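Local coordinates for CHAD domain protein (Streptomyces chartreusis, PDB 6RN5) that probably binds polyphosphate through its all-helical CHAD domain and holds copper ions, one of them at the interface between two copies of the protein, at residues T106-L109 and E110-N114; L168-G171 and A172-G176; L347-D350 and Q351-V355. All coordinates share one frame; numbering follows the deposited sequence.

Contact 1: residues T106-L109 and E110-N114; sequences TARL and ERLLN
Leu113 and Leu109 meet twice, once through the backbone and once through their side chains. The N-H of Leu113 points at Leu109 O from 2.8 Å, and its N-H...O angle of 173° is nearly linear. The two bonds before it repeat the i to i+4 pattern: Arg111 N gives its hydrogen to Ala107 O at 2.9 Å, and Leu112 N reaches Arg108 O at the same distance, but with the donor tilted 24° from the carbonyl plane. Glu110 N and Thr106 O form only a weak member of the series, stretched to 3.3 Å although the hydrogen is well aimed. All four carbonyls of 106-109 are therefore used by amides of 110-113, as expected in the middle of an unbroken alpha-helix; this one, helix 82-120, is one of the long helices of the CHAD fold. Polar side chains find their partners beyond these turns: Thr106 OG1 bonds back to Glu102 O within the same helix, and Arg111 NH1 donates to Gln351 OE1 of helix 338-366. Between Leu109 and Leu113 the touch is methyl against methyl, CD1 of Leu109 lying 3.5 Å from CD1 of Leu113. Leu109 has CG anti to its backbone N (chi1 176°), which carries its branch along the helix toward Leu113, whereas Leu113 has CG anti to its carbonyl carbon and leans back. Leu109 also packs on Asp180 and Thr184 of helix 170-198. One residue round, Arg108 and Leu112 run side by side in the same direction, with Arg108 CG 4.0 Å from Leu112 CD1; this aliphatic part of the arginine touches a leucine whose other contacts include Leu183.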
ATOM      1  N   THR A 106     -13.549  15.532  14.185  1.00 34.77           N
ATOM      2  CA  THR A 106     -12.878  14.916  15.359  1.00 36.62           C
ATOM      3  C   THR A 106     -12.439  13.497  15.076  1.00 39.10           C
ATOM      4  O   THR A 106     -11.329  13.119  15.398  1.00 42.22           O
ATOM      5  CB  THR A 106     -13.813  14.890  16.572  1.00 39.51           C
ATOM      6  OG1 THR A 106     -14.344  16.203  16.791  1.00 38.14           O
ATOM      7  CG2 THR A 106     -13.076  14.400  17.823  1.00 37.05           C
ATOM      8  N   ALA A 107     -13.302  12.693  14.463  1.00 38.92           N
ATOM      9  CA  ALA A 107     -12.932  11.296  14.192  1.00 38.74           C
ATOM     10  C   ALA A 107     -11.861  11.212  13.085  1.00 38.68           C
ATOM     11  O   ALA A 107     -10.952  10.380  13.130  1.00 36.83           O
ATOM     12  CB  ALA A 107     -14.154  10.494  13.802  1.00 37.23           C
ATOM     13  N   ARG A 108     -11.979  12.082  12.082  1.00 36.38           N
ATOM     14  CA  ARG A 108     -10.986  12.116  11.008  1.00 35.22           C
ATOM     15  C   ARG A 108      -9.562  12.419  11.542  1.00 30.54           C
ATOM     16  O   ARG A 108      -8.597  11.804  11.142  1.00 32.28           O
ATOM     17  CB  ARG A 108     -11.442  13.129   9.980  1.00 34.27           C
ATOM     18  CG  ARG A 108     -10.603  13.204   8.751  1.00 32.41           C
ATOM     19  CD  ARG A 108     -11.338  14.046   7.744  1.00 33.77           C
ATOM     20  NE  ARG A 108     -12.664  13.470   7.543  1.00 38.16           N
ATOM     21  CZ  ARG A 108     -13.787  14.167   7.347  1.00 37.69           C
ATOM     22  NH1 ARG A 108     -13.783  15.493   7.297  1.00 35.19           N
ATOM     23  NH2 ARG A 108     -14.924  13.516   7.176  1.00 34.95           N
ATOM     24  N   LEU A 109      -9.434  13.357  12.455  1.00 33.08           N
ATOM     25  CA  LEU A 109      -8.124  13.679  13.002  1.00 34.33           C
ATOM     26  C   LEU A 109      -7.545  12.472  13.693  1.00 37.57           C
ATOM     27  O   LEU A 109      -6.395  12.060  13.445  1.00 35.12           O
ATOM     28  CB  LEU A 109      -8.216  14.851  13.985  1.00 33.45           C
ATOM     29  CG  LEU A 109      -6.924  15.236  14.725  1.00 35.60           C
ATOM     30  CD1 LEU A 109      -5.743  15.427  13.769  1.00 34.33           C
ATOM     31  CD2 LEU A 109      -7.113  16.498  15.557  1.00 34.48           C
ATOM     32  N   GLU A 110      -8.353  11.882  14.559  1.00 39.51           N
ATOM     33  CA  GLU A 110      -7.942  10.662  15.245  1.00 41.27           C
ATOM     34  C   GLU A 110      -7.506   9.528  14.308  1.00 40.92           C
ATOM     35  O   GLU A 110      -6.452   8.902  14.503  1.00 39.99           O
ATOM     36  CB  GLU A 110      -9.076  10.185  16.109  1.00 47.09           C
ATOM     37  CG  GLU A 110      -8.757   8.858  16.742  1.00 60.31           C
ATOM     38  CD  GLU A 110      -9.284   8.754  18.145  1.00 70.12           C
ATOM     39  OE1 GLU A 110     -10.420   9.260  18.380  1.00 73.98           O
ATOM     40  OE2 GLU A 110      -8.552   8.156  18.985  1.00 76.69           O
ATOM     41  N   ARG A 111      -8.315   9.261  13.291  1.00 34.99           N
ATOM     42  CA  ARG A 111      -7.998   8.241  12.325  1.00 35.40           C
ATOM     43  C   ARG A 111      -6.652   8.567  11.690  1.00 36.75           C
ATOM     44  O   ARG A 111      -5.787   7.692  11.542  1.00 36.14           O
ATOM     45  CB  ARG A 111      -9.113   8.184  11.262  1.00 36.23           C
ATOM     46  CG  ARG A 111      -8.742   7.502   9.966  1.00 38.40           C
ATOM     47  CD  ARG A 111      -9.923   7.433   8.988  1.00 39.48           C
ATOM     48  NE  ARG A 111     -10.786   6.310   9.324  1.00 39.51           N
ATOM     49  CZ  ARG A 111     -10.627   5.059   8.906  1.00 36.09           C
ATOM     50  NH1 ARG A 111      -9.683   4.711   8.027  1.00 31.88           N
ATOM     51  NH2 ARG A 111     -11.494   4.160   9.316  1.00 36.69           N
ATOM     52  N   LEU A 112      -6.438   9.830  11.328  1.00 33.19           N
ATOM     53  CA  LEU A 112      -5.193  10.175  10.661  1.00 31.84           C
ATOM     54  C   LEU A 112      -3.978  10.121  11.600  1.00 32.56           C
ATOM     55  O   LEU A 112      -2.896   9.627  11.224  1.00 32.69           O
ATOM     56  CB  LEU A 112      -5.311  11.534   9.980  1.00 32.21           C
ATOM     57  CG  LEU A 112      -6.234  11.565   8.743  1.00 34.64           C
ATOM     58  CD1 LEU A 112      -6.639  12.977   8.341  1.00 34.98           C
ATOM     59  CD2 LEU A 112      -5.650  10.876   7.524  1.00 34.51           C
ATOM     60  N   LEU A 113      -4.130  10.621  12.812  1.00 31.44           N
ATOM     61  CA  LEU A 113      -3.008  10.491  13.781  1.00 35.22           C
ATOM     62  C   LEU A 113      -2.659   9.043  14.108  1.00 35.70           C
ATOM     63  O   LEU A 113      -1.488   8.685  14.104  1.00 37.68           O
ATOM     64  CB  LEU A 113      -3.249  11.283  15.063  1.00 35.92           C
ATOM     65  CG  LEU A 113      -3.356  12.796  14.768  1.00 39.53           C
ATOM     66  CD1 LEU A 113      -3.716  13.596  16.021  1.00 43.43           C
ATOM     67  CD2 LEU A 113      -2.074  13.387  14.178  1.00 40.97           C
ATOM     68  N   ASN A 114      -3.658   8.202  14.314  1.00 36.95           N
ATOM     69  CA  ASN A 114      -3.419   6.764  14.459  1.00 39.71           C
ATOM     70  C   ASN A 114      -2.643   6.212  13.263  1.00 41.13           C
ATOM     71  O   ASN A 114      -1.654   5.541  13.451  1.00 36.79           O
ATOM     72  CB  ASN A 114      -4.730   5.989  14.629  1.00 39.79           C
ATOM     73  CG  ASN A 114      -5.355   6.201  15.989  1.00 44.44           C
ATOM     74  OD1 ASN A 114      -4.663   6.488  16.973  1.00 53.52           O
ATOM     75  ND2 ASN A 114      -6.654   6.104  16.048  1.00 42.27           N
TER

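Contact 2: residues L168-G171 and A172-G176; sequences LTVG and AAKAG
Lys174 N donates to Val170 O at 2.8 Å, the shortest of three i to i+4 bonds here, approaching 30° from the carbonyl plane. Thr169 O receives Ala173 N at 3.0 Å, almost in line with its C=O, and Gly171 O takes Ala175 N at 2.9 Å. Above the first of these bonds the side chains continue the pairing: Val170 and Lys174 lie alongside each other, and CG2 of Val170 is 4.0 Å from CD of Lys174. With chi1 at 68°, measured to CG1, the other methyl CG2 lies anti to the valine's backbone N, and the lysine chain, extended beyond CG, lays CD and CE against that methyl. Before the helix, Leu168 folds back over the first turn, its CB 3.9 Å from Ala172 CB and its CD1 at the same distance from Ala173 CA. Leu168 also packs on His117 and Ser120 of helix 82-120, and Ala172 touches Ile261 of the second subunit. Thr169 occupies the N-cap position without a capping bond from its side chain; its carbonyl, bonded to Ala173 N, helps close the opening turn. This geometry is that of an alpha-helix N-terminus, here the start of helix 170-198 of the CHAD domain.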
ATOM      1  N   LEU A 168       8.011   9.594  16.047  1.00 73.30           N
ATOM      2  CA  LEU A 168       7.795  10.033  14.670  1.00 70.39           C
ATOM      3  C   LEU A 168       9.012  10.742  14.087  1.00 65.68           C
ATOM      4  O   LEU A 168       9.591  11.626  14.699  1.00 71.80           O
ATOM      5  CB  LEU A 168       6.612  10.995  14.614  1.00 72.07           C
ATOM      6  CG  LEU A 168       5.296  10.519  15.229  1.00 72.72           C
ATOM      7  CD1 LEU A 168       4.256  11.628  15.144  1.00 68.14           C
ATOM      8  CD2 LEU A 168       4.813   9.245  14.543  1.00 77.74           C
ATOM      9  N   THR A 169       9.393  10.362  12.888  1.00 63.43           N
ATOM     10  CA  THR A 169      10.395  11.109  12.168  1.00 63.74           C
ATOM     11  C   THR A 169       9.838  12.523  11.927  1.00 59.43           C
ATOM     12  O   THR A 169       8.639  12.738  12.031  1.00 63.89           O
ATOM     13  CB  THR A 169      10.777  10.359  10.870  1.00 68.28           C
ATOM     14  OG1 THR A 169      11.959  10.934  10.287  1.00 78.26           O
ATOM     15  CG2 THR A 169       9.627  10.364   9.873  1.00 73.50           C
ATOM     16  N   VAL A 170      10.709  13.489  11.658  1.00 56.72           N
ATOM     17  CA  VAL A 170      10.304  14.889  11.448  1.00 58.35           C
ATOM     18  C   VAL A 170       9.126  15.038  10.446  1.00 56.00           C
ATOM     19  O   VAL A 170       8.249  15.858  10.646  1.00 57.10           O
ATOM     20  CB  VAL A 170      11.519  15.761  11.018  1.00 58.87           C
ATOM     21  CG1 VAL A 170      12.009  15.391   9.620  1.00 63.52           C
ATOM     22  CG2 VAL A 170      11.195  17.248  11.083  1.00 65.78           C
ATOM     23  N   GLY A 171       9.111  14.227   9.390  1.00 56.06           N
ATOM     24  CA  GLY A 171       8.085  14.284   8.344  1.00 51.74           C
ATOM     25  C   GLY A 171       6.689  13.961   8.861  1.00 47.98           C
ATOM     26  O   GLY A 171       5.743  14.734   8.655  1.00 39.45           O
ATOM     27  N   ALA A 172       6.597  12.809   9.520  1.00 40.83           N
ATOM     28  CA  ALA A 172       5.409  12.344  10.156  1.00 42.59           C
ATOM     29  C   ALA A 172       4.929  13.290  11.239  1.00 44.26           C
ATOM     30  O   ALA A 172       3.718  13.477  11.395  1.00 47.43           O
ATOM     31  CB  ALA A 172       5.677  10.994  10.787  1.00 40.87           C
ATOM     32  N   ALA A 173       5.883  13.812  12.012  1.00 42.41           N
ATOM     33  CA  ALA A 173       5.597  14.668  13.148  1.00 45.15           C
ATOM     34  C   ALA A 173       5.029  15.961  12.649  1.00 42.99           C
ATOM     35  O   ALA A 173       4.038  16.451  13.186  1.00 39.12           O
ATOM     36  CB  ALA A 173       6.838  14.937  13.970  1.00 44.31           C
ATOM     37  N   LYS A 174       5.654  16.498  11.614  1.00 40.36           N
ATOM     38  CA  LYS A 174       5.146  17.694  11.003  1.00 42.30           C
ATOM     39  C   LYS A 174       3.801  17.497  10.368  1.00 41.19           C
ATOM     40  O   LYS A 174       2.980  18.398  10.480  1.00 37.60           O
ATOM     41  CB  LYS A 174       6.108  18.262   9.984  1.00 47.50           C
ATOM     42  CG  LYS A 174       7.152  19.143  10.659  1.00 57.83           C
ATOM     43  CD  LYS A 174       8.258  19.511   9.697  1.00 68.00           C
ATOM     44  CE  LYS A 174       9.151  20.600  10.261  1.00 73.66           C
ATOM     45  NZ  LYS A 174      10.153  20.992   9.225  1.00 75.20           N
ATOM     46  N   ALA A 175       3.579  16.356   9.695  1.00 35.32           N
ATOM     47  CA  ALA A 175       2.292  16.123   9.032  1.00 34.99           C
ATOM     48  C   ALA A 175       1.212  16.052  10.086  1.00 31.23           C
ATOM     49  O   ALA A 175       0.122  16.548   9.881  1.00 32.28           O
ATOM     50  CB  ALA A 175       2.295  14.840   8.207  1.00 33.30           C
ATOM     51  N   GLY A 176       1.557  15.441  11.222  1.00 32.07           N
ATOM     52  CA  GLY A 176       0.655  15.235  12.318  1.00 31.11           C
ATOM     53  C   GLY A 176       0.204  16.533  12.920  1.00 31.55           C
ATOM     54  O   GLY A 176      -0.986  16.731  13.206  1.00 30.67           O
TER

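Contact 3: residues L347-D350 and Q351-V355; sequences LHAD and QRHEV. With CU (copper (II) ion), chain C; CU (copper (II) ion), chain B.
Two copper sites are served by neighbouring turns of helix 338-366, His348 entering one and His353 the other. NE2 of His348 lies 2.0 Å from its copper, which His262 and His271 also bind. The second copper is 2.5 Å from His353 NE2 and is shared with His353 of the second subunit, so it sits between the two chains. Arg352 lies beside the His348 ring and places CG over one face, 3.9 Å from the centroid and 24° off the normal, a CH-pi contact. Its guanidinium end extends further, to a salt bridge with Asp274 and to a sulfate ion, probably from the crystallisation liquor. Through the backbone, Arg352 N bonds to His348 O and His353 N to Ala349 O. On another side of the helix, Gln351 NE2 donates to Asp350 OD2 at 2.8 Å, meeting the anti side of the carboxylate, with an N-H...O angle of 135°; the same oxygen forms a salt bridge with Arg118. Gln351 is bent at chi2 (-66°), which folds its amide back toward Asp350. With the amide gone, as in an alanine here, Arg111 NH1 would probably lose its acceptor OE1 and Asp350 OD2 its amide donor, though Arg118 would still hold that oxygen. Ala349 O, while accepting from His353 N, also lies 3.2 Å above one face of the His353 ring, offset toward the rim.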
ATOM      1  N   LEU A 347       0.315   8.652   3.726  1.00 29.63           N
ATOM      2  CA  LEU A 347      -0.944   8.630   4.459  1.00 31.49           C
ATOM      3  C   LEU A 347      -2.187   8.608   3.561  1.00 29.02           C
ATOM      4  O   LEU A 347      -3.139   7.920   3.835  1.00 29.72           O
ATOM      5  CB  LEU A 347      -0.965   9.836   5.368  1.00 32.27           C
ATOM      6  CG  LEU A 347      -2.104  10.026   6.314  1.00 33.96           C
ATOM      7  CD1 LEU A 347      -2.206   8.815   7.228  1.00 39.04           C
ATOM      8  CD2 LEU A 347      -1.791  11.302   7.087  1.00 36.33           C
ATOM      9  N   HIS A 348      -2.178   9.382   2.493  1.00 30.48           N
ATOM     10  CA  HIS A 348      -3.227   9.284   1.487  1.00 27.83           C
ATOM     11  C   HIS A 348      -3.302   7.896   0.895  1.00 27.98           C
ATOM     12  O   HIS A 348      -4.393   7.358   0.739  1.00 28.81           O
ATOM     13  CB  HIS A 348      -3.012  10.318   0.376  1.00 29.63           C
ATOM     14  CG  HIS A 348      -3.918  10.136  -0.806  1.00 30.53           C
ATOM     15  ND1 HIS A 348      -3.570   9.360  -1.890  1.00 31.59           N
ATOM     16  CD2 HIS A 348      -5.161  10.621  -1.065  1.00 28.43           C
ATOM     17  CE1 HIS A 348      -4.563   9.391  -2.776  1.00 33.64           C
ATOM     18  NE2 HIS A 348      -5.543  10.142  -2.288  1.00 29.36           N
ATOM     19  N   ALA A 349      -2.152   7.301   0.591  1.00 26.84           N
ATOM     20  CA  ALA A 349      -2.107   5.985   0.002  1.00 27.96           C
ATOM     21  C   ALA A 349      -2.635   4.927   0.974  1.00 30.74           C
ATOM     22  O   ALA A 349      -3.480   4.074   0.617  1.00 28.25           O
ATOM     23  CB  ALA A 349      -0.672   5.653  -0.414  1.00 27.01           C
ATOM     24  N   ASP A 350      -2.148   4.997   2.207  1.00 27.21           N
ATOM     25  CA  ASP A 350      -2.666   4.172   3.268  1.00 29.72           C
ATOM     26  C   ASP A 350      -4.198   4.189   3.366  1.00 31.24           C
ATOM     27  O   ASP A 350      -4.852   3.132   3.446  1.00 31.32           O
ATOM     28  CB  ASP A 350      -2.087   4.650   4.621  1.00 32.25           C
ATOM     29  CG  ASP A 350      -2.515   3.764   5.751  1.00 35.30           C
ATOM     30  OD1 ASP A 350      -1.993   2.632   5.790  1.00 32.09           O
ATOM     31  OD2 ASP A 350      -3.365   4.186   6.567  1.00 38.39           O
ATOM     32  N   GLN A 351      -4.781   5.381   3.363  1.00 28.65           N
ATOM     33  CA  GLN A 351      -6.226   5.486   3.543  1.00 28.97           C
ATOM     34  C   GLN A 351      -6.946   5.008   2.274  1.00 30.96           C
ATOM     35  O   GLN A 351      -8.024   4.442   2.362  1.00 28.57           O
ATOM     36  CB  GLN A 351      -6.626   6.912   3.960  1.00 28.77           C
ATOM     37  CG  GLN A 351      -6.021   7.292   5.320  1.00 29.95           C
ATOM     38  CD  GLN A 351      -6.600   6.436   6.419  1.00 30.90           C
ATOM     39  OE1 GLN A 351      -7.820   6.482   6.654  1.00 30.81           O
ATOM     40  NE2 GLN A 351      -5.753   5.585   7.040  1.00 28.12           N
ATOM     41  N   ARG A 352      -6.335   5.169   1.108  1.00 29.23           N
ATOM     42  CA  ARG A 352      -6.926   4.591  -0.096  1.00 31.79           C
ATOM     43  C   ARG A 352      -6.853   3.067  -0.061  1.00 34.94           C
ATOM     44  O   ARG A 352      -7.769   2.383  -0.548  1.00 30.94           O
ATOM     45  CB  ARG A 352      -6.261   5.119  -1.362  1.00 29.10           C
ATOM     46  CG  ARG A 352      -6.514   6.570  -1.630  1.00 27.75           C
ATOM     47  CD  ARG A 352      -8.004   6.909  -1.604  1.00 31.66           C
ATOM     48  NE  ARG A 352      -8.864   6.113  -2.496  1.00 31.51           N
ATOM     49  CZ  ARG A 352     -10.187   6.278  -2.621  1.00 32.65           C
ATOM     50  NH1 ARG A 352     -10.844   7.187  -1.904  1.00 33.55           N
ATOM     51  NH2 ARG A 352     -10.869   5.537  -3.477  1.00 30.82           N
ATOM     52  N   HIS A 353      -5.801   2.522   0.564  1.00 37.81           N
ATOM     53  CA  HIS A 353      -5.734   1.067   0.783  1.00 36.91           C
ATOM     54  C   HIS A 353      -6.824   0.599   1.724  1.00 32.36           C
ATOM     55  O   HIS A 353      -7.366  -0.467   1.508  1.00 30.95           O
ATOM     56  CB  HIS A 353      -4.327   0.578   1.231  1.00 38.83           C
ATOM     57  CG  HIS A 353      -3.249   0.902   0.242  1.00 44.25           C
ATOM     58  ND1 HIS A 353      -3.492   0.993  -1.116  1.00 51.27           N
ATOM     59  CD2 HIS A 353      -1.930   1.194   0.409  1.00 49.82           C
ATOM     60  CE1 HIS A 353      -2.369   1.316  -1.743  1.00 53.87           C
ATOM     61  NE2 HIS A 353      -1.408   1.436  -0.844  1.00 48.45           N
ATOM     62  N   GLU A 354      -7.152   1.395   2.735  1.00 31.62           N
ATOM     63  CA  GLU A 354      -8.283   1.088   3.622  1.00 32.39           C
ATOM     64  C   GLU A 354      -9.609   1.179   2.851  1.00 31.23           C
ATOM     65  O   GLU A 354     -10.522   0.439   3.126  1.00 32.80           O
ATOM     66  CB  GLU A 354      -8.330   2.015   4.827  1.00 36.59           C
ATOM     67  CG  GLU A 354      -7.146   1.904   5.783  1.00 45.53           C
ATOM     68  CD  GLU A 354      -7.176   0.652   6.685  1.00 54.23           C
ATOM     69  OE1 GLU A 354      -8.212  -0.052   6.730  1.00 56.01           O
ATOM     70  OE2 GLU A 354      -6.159   0.367   7.362  1.00 57.69           O
ATOM     71  N   VAL A 355      -9.736   2.070   1.874  1.00 29.95           N
ATOM     72  CA  VAL A 355     -10.998   2.130   1.086  1.00 29.90           C
ATOM     73  C   VAL A 355     -11.205   0.789   0.379  1.00 29.96           C
ATOM     74  O   VAL A 355     -12.251   0.164   0.513  1.00 31.40           O
ATOM     75  CB  VAL A 355     -11.039   3.333   0.099  1.00 30.45           C
ATOM     76  CG1 VAL A 355     -12.222   3.233  -0.875  1.00 30.95           C
ATOM     77  CG2 VAL A 355     -11.108   4.645   0.868  1.00 32.81           C
TER
HETATM   78 CU    CU C 402       0.853   2.135  -0.044  0.50 63.95          CU
HETATM   79 CU    CU B 401      -7.035  10.706  -3.560  1.00 31.38          CU

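The three contacts lie on helices 82-120, 170-198 and 338-366, all on the same side of the chain's centre. Contact 1 touches both others. Toward contact 3, with centres about 13 Å apart, the bond from Arg111 NH1 to Gln351 OE1 spans 2.9 Å, and Leu112 CD2 packs 3.8 Å from Leu347 CG. Toward contact 2, Leu113 CD2 lies 3.6 Å from Gly176 O. Contacts 2 and 3 do not touch, their nearest atoms being about 6 Å apart, yet both reach the second subunit. Copper is bound within contact 3; the side chain of Leu112 in contact 1 is about 11 Å from a bound copper.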